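Local structure of SorB (Sorangium cellulosum, 6B2V) at residues A[46-51]-A[60-65]. The protein takes part in the assembly line that makes the polyketide antibiotic sorangicin, this piece being the pyran synthase domain of module nine. Residues are numbered along the deposited sequence; the frame is centred on the assembly and turned at random.
Sequences AVFDGA and QLFPAV
Gly50, in the turn that follows strand 41-48, and Gln60, in the loop leading to helix 64-77, bring the two backbones nearest each other, with their CA atoms 6.4 Å apart. With its positive phi, Gly50 has a backbone shape that a side chain would strain against the carbonyl O before it, and a CB would also crowd the Gln60 amide; glycine therefore suits the place. Within the turn, Asp49 OD1 accepts from the backbone N of Ala51 at 2.9 Å, an Asx turn. Glutamine is long enough to reach this turn: its chain bends at chi2, and NE2 donates to Gly50 O over 3.0 Å. The bond is nearly straight (175°), lies in the carbonyl plane on a lone pair, and stays close to the plane of the Gln60 amide. NE2 also donates to Ile96 O, so two backbone carbonyls grip one amide nitrogen.

Deeper in, Phe62 points the edge of its ring at one face of Phe48, a T-shaped pair with planes at 69°. CE2 of Phe62 makes the approach, standing 3.7 Å from Phe48 CE2 and offset toward the rim of that ring. Phe62 reaches Phe48 because chi1 of -159° turns its CG away from the backbone N. Leu55 and Leu103 touch both rings, making an apolar setting that suits phenylalanine, whose flat ring offers both a face and an edge to pack against. The contact thus joins the end of strand 41-48 to the loop leading into helix 64-77, both within the predicted N-terminal hotdog fold, by two different means: a directional amide bond near the surface and apolar, edge-to-face packing in the buried interior.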
loop_
_atom_site.group_PDB
_atom_site.type_symbol
_atom_site.label_atom_id
_atom_site.label_comp_id
_atom_site.label_asym_id
_atom_site.label_seq_id
_atom_site.Cartn_x
_atom_site.Cartn_y
_atom_site.Cartn_z
ATOM N N ALA A 46 11.071 12.809 -9.040
ATOM C CA ALA A 46 11.994 11.728 -9.208
ATOM C C ALA A 46 11.912 11.188 -10.628
ATOM O O ALA A 46 10.907 11.184 -11.207
ATOM C CB ALA A 46 11.713 10.610 -8.204
ATOM N N VAL A 47 13.017 10.706 -11.141
ATOM C CA VAL A 47 13.062 10.091 -12.439
ATOM C C VAL A 47 13.406 8.617 -12.282
ATOM O O VAL A 47 14.310 8.312 -11.631
ATOM C CB VAL A 47 14.157 10.714 -13.309
ATOM C CG1 VAL A 47 14.232 10.012 -14.624
ATOM C CG2 VAL A 47 13.869 12.176 -13.506
ATOM N N PHE A 48 12.640 7.751 -12.903
ATOM C CA PHE A 48 12.843 6.331 -12.858
ATOM C C PHE A 48 13.137 5.796 -14.224
ATOM O O PHE A 48 12.588 6.226 -15.171
ATOM C CB PHE A 48 11.607 5.644 -12.310
ATOM C CG PHE A 48 11.176 6.174 -10.994
ATOM C CD1 PHE A 48 11.800 5.770 -9.849
ATOM C CD2 PHE A 48 10.195 7.096 -10.896
ATOM C CE1 PHE A 48 11.432 6.267 -8.647
ATOM C CE2 PHE A 48 9.822 7.595 -9.684
ATOM C CZ PHE A 48 10.449 7.183 -8.547
ATOM N N ASP A 49 14.094 4.915 -14.288
ATOM C CA ASP A 49 14.477 4.294 -15.537
ATOM C C ASP A 49 14.034 2.872 -15.758
ATOM O O ASP A 49 14.203 2.364 -16.803
ATOM C CB ASP A 49 15.968 4.437 -15.812
ATOM C CG ASP A 49 16.822 3.665 -14.871
ATOM O OD1 ASP A 49 16.345 2.870 -14.099
ATOM O OD2 ASP A 49 18.002 3.890 -14.915
ATOM N N GLY A 50 13.400 2.275 -14.779
ATOM C CA GLY A 50 12.948 0.923 -14.925
ATOM C C GLY A 50 13.870 -0.159 -14.417
ATOM O O GLY A 50 13.491 -1.303 -14.340
ATOM N N ALA A 51 15.065 0.231 -14.046
ATOM C CA ALA A 51 16.014 -0.726 -13.494
ATOM C C ALA A 51 15.985 -0.759 -11.977
ATOM O O ALA A 51 16.698 -1.522 -11.390
ATOM C CB ALA A 51 17.410 -0.470 -14.015
ATOM N N GLN A 60 7.401 -3.944 -14.139
ATOM C CA GLN A 60 7.628 -2.598 -14.605
ATOM C C GLN A 60 6.490 -1.632 -14.345
ATOM O O GLN A 60 6.511 -0.544 -14.845
ATOM C CB GLN A 60 8.023 -2.544 -16.072
ATOM C CG GLN A 60 9.196 -3.432 -16.433
ATOM C CD GLN A 60 10.454 -3.158 -15.659
ATOM O OE1 GLN A 60 11.075 -4.054 -15.178
ATOM N NE2 GLN A 60 10.845 -1.955 -15.595
ATOM N N LEU A 61 5.560 -2.049 -13.517
ATOM C CA LEU A 61 4.397 -1.261 -13.163
ATOM C C LEU A 61 4.613 -0.621 -11.796
ATOM O O LEU A 61 4.871 -1.266 -10.860
ATOM C CB LEU A 61 3.161 -2.153 -13.162
ATOM C CG LEU A 61 1.895 -1.562 -12.561
ATOM C CD1 LEU A 61 1.340 -0.477 -13.439
ATOM C CD2 LEU A 61 0.852 -2.599 -12.305
ATOM N N PHE A 62 4.475 0.691 -11.710
ATOM C CA PHE A 62 4.716 1.371 -10.453
ATOM C C PHE A 62 3.636 0.915 -9.510
ATOM O O PHE A 62 2.503 1.115 -9.767
ATOM C CB PHE A 62 4.643 2.885 -10.706
ATOM C CG PHE A 62 5.337 3.732 -9.689
ATOM C CD1 PHE A 62 4.733 4.060 -8.536
ATOM C CD2 PHE A 62 6.572 4.250 -9.938
ATOM C CE1 PHE A 62 5.334 4.881 -7.613
ATOM C CE2 PHE A 62 7.211 5.045 -9.006
ATOM C CZ PHE A 62 6.591 5.356 -7.840
ATOM N N PRO A 63 4.029 0.366 -8.374
ATOM C CA PRO A 63 3.041 -0.172 -7.472
ATOM C C PRO A 63 2.199 0.883 -6.826
ATOM O O PRO A 63 2.685 1.894 -6.437
ATOM C CB PRO A 63 3.871 -0.910 -6.409
ATOM C CG PRO A 63 5.178 -1.085 -7.007
ATOM C CD PRO A 63 5.381 0.079 -7.910
ATOM N N ALA A 64 0.964 0.523 -6.577
ATOM C CA ALA A 64 0.021 1.438 -5.947
ATOM C C ALA A 64 0.534 1.917 -4.590
ATOM O O ALA A 64 0.509 3.041 -4.241
ATOM C CB ALA A 64 -1.320 0.744 -5.759
ATOM N N VAL A 65 1.099 0.971 -3.876
ATOM C CA VAL A 65 1.619 1.197 -2.576
ATOM C C VAL A 65 2.805 2.146 -2.559
ATOM O O VAL A 65 3.070 2.757 -1.597
ATOM C CB VAL A 65 1.832 -0.155 -1.844
ATOM C CG1 VAL A 65 3.122 -0.837 -2.208
ATOM C CG2 VAL A 65 1.449 -0.143 -0.400
#